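Local coordinates for protein E3 ubiquitin ligase RavN (Legionella pneumophila, PDB 5MIY) that acts as an E3 ubiquitin ligase, a Legionella effector that probably promotes transfer of ubiquitin to target proteins, at residues 23-27 / 39-45; 56-61 / 103-108. All coordinates share one frame; numbering follows the deposited sequence.

Interaction 1: residues 23-27 / 39-45; sequences NTIVY and KAISSGL. With SO4 (sulfate ion), chain D; EDO (1,2-ethanediol), chain I.
Ile-25 and Ile-41 face each other as a hydrogen-bonded pair in an antiparallel beta hairpin, and Tyr-27 and Lys-39 form the next such pair. Four backbone bonds join the strands. Ile-25 N gives to Ile-41 O at 3.1 Å, and Ile-41 N returns a bond to Ile-25 O. Lys-39 N reaches Tyr-27 O at 2.8 Å, and Tyr-27 N binds Lys-39 O. Between these pairs, Val-26 and Ala-40 are a non-hydrogen-bonded pair. Past the strand ends, one water donates to both Asn-23 O and Ser-42 O.

Most of the apolar contact lies on the face of Ile-25, Tyr-27, Lys-39 and Ile-41. The CG of Tyr-27 sits between its backbone N and carbonyl carbon (chi1 53°), which lays the ring across the neighbouring strand. Lys-39 CB covers one ring face, 4.1 Å from the centroid, as a CH-pi contact. Ile-41 CD1 meets the ring edge, 3.8 Å from Tyr-27 CE2. Ile-25 CD1 rests 3.6 Å from Ser-43 CA, where the chain turns away. Leu-45 then folds back, with CD2 3.9 Å from Ile-25 CG2 and CD1 4.0 Å from Tyr-27 CD2.

The polar ends are held elsewhere: Tyr-27 OH by Asp-51, Lys-39 NZ by Thr-53. Gly-44 N donates to O2 of a sulfate, probably from the crystallisation liquor, at 2.9 Å.

Strand 35-41 is an outermost strand of the four-stranded sheet. Strand 25-32 lies between it and strand 58-61. On the face of Ala-40, Tyr-9 of strand 8-11 touches Thr-24 and Ala-40.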
loop_
_atom_site.group_PDB
_atom_site.type_symbol
_atom_site.label_atom_id
_atom_site.label_comp_id
_atom_site.label_asym_id
_atom_site.label_seq_id
_atom_site.Cartn_x
_atom_site.Cartn_y
_atom_site.Cartn_z
ATOM N N ASN A 23 -6.952 10.166 3.999
ATOM C CA ASN A 23 -7.673 9.444 2.957
ATOM C C ASN A 23 -6.773 8.525 2.137
ATOM O O ASN A 23 -7.278 7.763 1.302
ATOM C CB ASN A 23 -8.391 10.437 2.038
ATOM C CG ASN A 23 -9.455 11.235 2.771
ATOM O OD1 ASN A 23 -10.202 10.686 3.584
ATOM N ND2 ASN A 23 -9.522 12.537 2.500
ATOM N N THR A 24 -5.462 8.583 2.355
ATOM C CA THR A 24 -4.521 7.700 1.681
ATOM C C THR A 24 -4.722 6.255 2.127
ATOM O O THR A 24 -4.950 5.977 3.307
ATOM C CB THR A 24 -3.087 8.147 1.988
ATOM O OG1 THR A 24 -2.926 9.532 1.634
ATOM C CG2 THR A 24 -2.062 7.290 1.243
ATOM N N ILE A 25 -4.642 5.331 1.175
ATOM C CA ILE A 25 -4.676 3.902 1.476
ATOM C C ILE A 25 -3.255 3.448 1.775
ATOM O O ILE A 25 -2.351 3.624 0.950
ATOM C CB ILE A 25 -5.272 3.099 0.308
ATOM C CG1 ILE A 25 -6.738 3.473 0.084
ATOM C CG2 ILE A 25 -5.093 1.585 0.526
ATOM C CD1 ILE A 25 -7.202 3.183 -1.343
ATOM N N VAL A 26 -3.050 2.872 2.961
ATOM C CA VAL A 26 -1.730 2.452 3.410
ATOM C C VAL A 26 -1.802 0.997 3.857
ATOM O O VAL A 26 -2.768 0.582 4.506
ATOM C CB VAL A 26 -1.207 3.359 4.550
ATOM C CG1 VAL A 26 0.196 2.954 4.930
ATOM C CG2 VAL A 26 -1.232 4.826 4.108
ATOM N N TYR A 27 -0.780 0.225 3.496
ATOM C CA TYR A 27 -0.705 -1.183 3.864
ATOM C C TYR A 27 0.739 -1.649 3.754
ATOM O O TYR A 27 1.582 -0.986 3.141
ATOM C CB TYR A 27 -1.625 -2.056 2.994
ATOM C CG TYR A 27 -1.451 -1.904 1.482
ATOM C CD1 TYR A 27 -0.501 -2.648 0.783
ATOM C CD2 TYR A 27 -2.254 -1.024 0.756
ATOM C CE1 TYR A 27 -0.347 -2.513 -0.601
ATOM C CE2 TYR A 27 -2.113 -0.889 -0.628
ATOM C CZ TYR A 27 -1.156 -1.622 -1.301
ATOM O OH TYR A 27 -1.024 -1.465 -2.672
ATOM N N LYS A 39 3.471 0.535 1.650
ATOM C CA LYS A 39 2.939 1.019 0.384
ATOM C C LYS A 39 1.814 2.013 0.632
ATOM O O LYS A 39 1.061 1.896 1.603
ATOM C CB LYS A 39 2.417 -0.135 -0.486
ATOM C CG LYS A 39 3.451 -1.214 -0.763
ATOM C CD LYS A 39 4.648 -0.655 -1.529
ATOM C CE LYS A 39 5.595 -1.771 -1.939
ATOM N NZ LYS A 39 6.734 -1.294 -2.773
ATOM N N ALA A 40 1.700 2.992 -0.258
ATOM C CA ALA A 40 0.624 3.971 -0.199
ATOM C C ALA A 40 0.076 4.179 -1.604
ATOM O O ALA A 40 0.850 4.367 -2.549
ATOM C CB ALA A 40 1.115 5.294 0.384
ATOM N N ILE A 41 -1.249 4.134 -1.746
ATOM C CA ILE A 41 -1.902 4.341 -3.041
ATOM C C ILE A 41 -3.087 5.282 -2.858
ATOM O O ILE A 41 -3.664 5.383 -1.768
ATOM C CB ILE A 41 -2.347 3.007 -3.694
ATOM C CG1 ILE A 41 -3.452 2.315 -2.883
ATOM C CG2 ILE A 41 -1.150 2.077 -3.874
ATOM C CD1 ILE A 41 -3.862 0.939 -3.452
ATOM N N SER A 42 -3.425 6.012 -3.926
ATOM C CA SER A 42 -4.518 6.971 -3.817
ATOM C C SER A 42 -5.877 6.294 -3.922
ATOM O O SER A 42 -6.863 6.810 -3.387
ATOM C CB SER A 42 -4.384 8.078 -4.879
ATOM O OG SER A 42 -4.301 7.565 -6.207
ATOM N N SER A 43 -5.950 5.147 -4.592
ATOM C CA SER A 43 -7.197 4.412 -4.762
ATOM C C SER A 43 -6.849 2.973 -5.115
ATOM O O SER A 43 -5.705 2.660 -5.438
ATOM C CB SER A 43 -8.066 5.023 -5.866
ATOM O OG SER A 43 -7.440 4.834 -7.124
ATOM N N GLY A 44 -7.854 2.103 -5.062
ATOM C CA GLY A 44 -7.751 0.793 -5.687
ATOM C C GLY A 44 -7.734 -0.408 -4.765
ATOM O O GLY A 44 -7.665 -1.534 -5.264
ATOM N N LEU A 45 -7.789 -0.227 -3.447
ATOM C CA LEU A 45 -7.644 -1.378 -2.556
ATOM C C LEU A 45 -8.702 -2.451 -2.828
ATOM O O LEU A 45 -8.417 -3.653 -2.731
ATOM C CB LEU A 45 -7.699 -0.930 -1.096
ATOM C CG LEU A 45 -7.288 -1.992 -0.065
ATOM C CD1 LEU A 45 -5.865 -2.466 -0.329
ATOM C CD2 LEU A 45 -7.423 -1.473 1.359
HETATM S S SO4 D . -11.254 1.331 -4.063
HETATM O O1 SO4 D . -10.840 0.277 -4.979
HETATM O O2 SO4 D . -10.651 2.597 -4.466
HETATM O O3 SO4 D . -10.787 0.956 -2.734
HETATM O O4 SO4 D . -12.711 1.455 -4.047
HETATM C C1 EDO I . -10.482 -6.522 0.091
HETATM O O1 EDO I . -10.843 -7.282 -1.063
HETATM C C2 EDO I . -9.611 -5.371 -0.379
HETATM O O2 EDO I . -8.417 -5.898 -0.964
HETATM O O HOH W 1 -6.467 8.881 -1.406
#

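Interaction 2: residues 56-61 / 103-108; sequences AEKYWP and TEPKQF. With SO4 (sulfate ion), chain F.
Trp-60 reaches past the end of the beta ladder and bonds to a loop carbonyl, while Pro-105 lies over its ring. This antiparallel pairing places the short strand 106-107 at the sheet edge, beside strand 58-61. The indole NE1 donates to Thr-103 O at 3.0 Å with an N-H...O angle of 167°. The oxygen lies in the indole plane, but the donor stands above the carbonyl plane. Pro-105 CB is 3.7 Å from the centroid of the five-membered ring, a CH-pi contact.

Tyr-59 and Lys-106 exchange two backbone bonds, and Phe-108 N adds a third to Glu-57 O at 2.8 Å. Lys-58 and Gln-107 form the non-hydrogen-bonded pair between them. The CG of Tyr-59 lies between its backbone N and carbonyl carbon (chi1 67°), and this brings the ring over the partner strand. There Lys-106 CB covers one face, 4.0 Å from the centroid. The ring edge points to the face of Phe-108 with planes at 51°. Leu-45, outside the two segments, touches both Tyr-59 and Phe-108.

A sulfate, probably from the crystallisation liquor, accepts bonds from two successive backbone amides: Glu-57 N at 2.7 Å from O1, and Lys-58 N at 3.3 Å from O4.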
loop_
_atom_site.group_PDB
_atom_site.type_symbol
_atom_site.label_atom_id
_atom_site.label_comp_id
_atom_site.label_asym_id
_atom_site.label_seq_id
_atom_site.Cartn_x
_atom_site.Cartn_y
_atom_site.Cartn_z
ATOM N N ALA A 56 2.332 -8.104 -5.084
ATOM C CA ALA A 56 1.945 -8.931 -3.952
ATOM C C ALA A 56 0.425 -9.022 -3.870
ATOM O O ALA A 56 -0.287 -8.031 -4.062
ATOM C CB ALA A 56 2.521 -8.367 -2.649
ATOM N N GLU A 57 -0.077 -10.227 -3.600
ATOM C CA GLU A 57 -1.514 -10.425 -3.470
ATOM C C GLU A 57 -1.994 -10.329 -2.031
ATOM O O GLU A 57 -3.195 -10.145 -1.804
ATOM C CB GLU A 57 -1.920 -11.779 -4.064
ATOM C CG GLU A 57 -1.744 -11.840 -5.565
ATOM C CD GLU A 57 -2.398 -13.054 -6.186
ATOM O OE1 GLU A 57 -3.549 -13.380 -5.819
ATOM O OE2 GLU A 57 -1.755 -13.680 -7.049
ATOM N N LYS A 58 -1.091 -10.442 -1.066
ATOM C CA LYS A 58 -1.421 -10.384 0.350
ATOM C C LYS A 58 -0.869 -9.093 0.935
ATOM O O LYS A 58 0.215 -8.644 0.550
ATOM C CB LYS A 58 -0.845 -11.593 1.098
ATOM C CG LYS A 58 -1.273 -12.942 0.527
ATOM C CD LYS A 58 -0.952 -14.080 1.487
ATOM C CE LYS A 58 -1.554 -15.401 1.009
ATOM N NZ LYS A 58 -3.024 -15.310 0.758
ATOM N N TYR A 59 -1.614 -8.495 1.862
ATOM C CA TYR A 59 -1.181 -7.254 2.488
ATOM C C TYR A 59 -1.718 -7.185 3.911
ATOM O O TYR A 59 -2.683 -7.866 4.268
ATOM C CB TYR A 59 -1.641 -6.023 1.691
ATOM C CG TYR A 59 -3.141 -5.833 1.684
ATOM C CD1 TYR A 59 -3.934 -6.444 0.718
ATOM C CD2 TYR A 59 -3.768 -5.037 2.637
ATOM C CE1 TYR A 59 -5.293 -6.287 0.708
ATOM C CE2 TYR A 59 -5.143 -4.866 2.627
ATOM C CZ TYR A 59 -5.898 -5.496 1.656
ATOM O OH TYR A 59 -7.266 -5.339 1.624
ATOM N N TRP A 60 -1.086 -6.330 4.715
ATOM C CA TRP A 60 -1.520 -6.054 6.076
ATOM C C TRP A 60 -1.956 -4.595 6.133
ATOM O O TRP A 60 -1.123 -3.705 5.908
ATOM C CB TRP A 60 -0.393 -6.324 7.085
ATOM C CG TRP A 60 -0.011 -7.793 7.217
ATOM C CD1 TRP A 60 -0.493 -8.689 8.126
ATOM C CD2 TRP A 60 0.927 -8.516 6.403
ATOM N NE1 TRP A 60 0.091 -9.922 7.935
ATOM C CE2 TRP A 60 0.962 -9.843 6.881
ATOM C CE3 TRP A 60 1.736 -8.168 5.316
ATOM C CZ2 TRP A 60 1.773 -10.824 6.306
ATOM C CZ3 TRP A 60 2.541 -9.138 4.749
ATOM C CH2 TRP A 60 2.558 -10.455 5.250
ATOM N N PRO A 61 -3.226 -4.295 6.395
ATOM C CA PRO A 61 -3.655 -2.894 6.452
ATOM C C PRO A 61 -3.031 -2.151 7.623
ATOM O O PRO A 61 -2.826 -2.706 8.704
ATOM C CB PRO A 61 -5.179 -2.991 6.608
ATOM C CG PRO A 61 -5.432 -4.372 7.111
ATOM C CD PRO A 61 -4.353 -5.231 6.541
ATOM N N THR A 103 -0.034 -12.448 12.187
ATOM C CA THR A 103 -1.331 -11.863 11.877
ATOM C C THR A 103 -1.717 -12.278 10.466
ATOM O O THR A 103 -0.884 -12.241 9.558
ATOM C CB THR A 103 -1.304 -10.330 11.991
ATOM O OG1 THR A 103 -0.875 -9.954 13.307
ATOM C CG2 THR A 103 -2.691 -9.729 11.729
ATOM N N GLU A 104 -2.960 -12.689 10.293
ATOM C CA GLU A 104 -3.400 -13.142 8.983
ATOM C C GLU A 104 -3.506 -11.930 8.071
ATOM O O GLU A 104 -4.193 -10.966 8.428
ATOM C CB GLU A 104 -4.740 -13.858 9.083
ATOM C CG GLU A 104 -5.182 -14.525 7.793
ATOM C CD GLU A 104 -5.989 -15.780 8.047
ATOM O OE1 GLU A 104 -6.598 -15.888 9.132
ATOM O OE2 GLU A 104 -6.001 -16.665 7.166
ATOM N N PRO A 105 -2.824 -11.908 6.929
ATOM C CA PRO A 105 -2.994 -10.790 5.995
ATOM C C PRO A 105 -4.345 -10.874 5.306
ATOM O O PRO A 105 -5.043 -11.890 5.350
ATOM C CB PRO A 105 -1.845 -10.972 4.999
ATOM C CG PRO A 105 -1.568 -12.457 5.027
ATOM C CD PRO A 105 -1.840 -12.896 6.444
ATOM N N LYS A 106 -4.718 -9.767 4.677
ATOM C CA LYS A 106 -5.820 -9.750 3.730
ATOM C C LYS A 106 -5.284 -10.039 2.334
ATOM O O LYS A 106 -4.075 -10.104 2.106
ATOM C CB LYS A 106 -6.551 -8.408 3.784
ATOM C CG LYS A 106 -7.104 -8.085 5.155
ATOM C CD LYS A 106 -8.294 -7.157 5.072
ATOM C CE LYS A 106 -9.257 -7.410 6.224
ATOM N NZ LYS A 106 -10.680 -7.201 5.813
ATOM N N GLN A 107 -6.203 -10.234 1.392
ATOM C CA GLN A 107 -5.845 -10.569 0.019
ATOM C C GLN A 107 -6.548 -9.614 -0.927
ATOM O O GLN A 107 -7.725 -9.304 -0.730
ATOM C CB GLN A 107 -6.238 -11.999 -0.336
ATOM C CG GLN A 107 -5.078 -12.903 -0.693
ATOM C CD GLN A 107 -5.541 -14.197 -1.336
ATOM O OE1 GLN A 107 -6.046 -15.089 -0.657
ATOM N NE2 GLN A 107 -5.378 -14.301 -2.651
ATOM N N PHE A 108 -5.816 -9.138 -1.933
ATOM C CA PHE A 108 -6.452 -8.363 -2.992
ATOM C C PHE A 108 -7.521 -9.215 -3.658
ATOM O O PHE A 108 -7.386 -10.439 -3.766
ATOM C CB PHE A 108 -5.417 -7.896 -4.019
ATOM C CG PHE A 108 -4.584 -6.729 -3.553
ATOM C CD1 PHE A 108 -5.042 -5.425 -3.690
ATOM C CD2 PHE A 108 -3.341 -6.938 -2.969
ATOM C CE1 PHE A 108 -4.267 -4.346 -3.251
ATOM C CE2 PHE A 108 -2.565 -5.869 -2.531
ATOM C CZ PHE A 108 -3.030 -4.569 -2.677
HETATM S S SO4 F . 1.954 -12.939 -2.280
HETATM O O1 SO4 F . 1.316 -12.496 -3.514
HETATM O O2 SO4 F . 3.362 -13.225 -2.542
HETATM O O3 SO4 F . 1.296 -14.154 -1.801
HETATM O O4 SO4 F . 1.850 -11.892 -1.266
#

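From the N terminus, the chain first forms the small sheet of strands 8-11 and 16-19. Interaction 1 then closes the hairpin of strands 25-32 and 35-41. After residue 45 the chain loops back to strand 58-61, which pairs with strand 25-32. A longer excursion through helices 64-68 and 89-96 is closed by interaction 2. The two closures follow in series and neither encloses the other. They lie at the two outer pairings of one sheet, in the order 35-41, 25-32, 58-61, 106-107. They meet through side chains: Leu-45 CD1 is 3.6 Å from Tyr-59 CZ, and Tyr-27 OH is 3.7 Å from Phe-108 CZ. Helix 111-125 follows interaction 2.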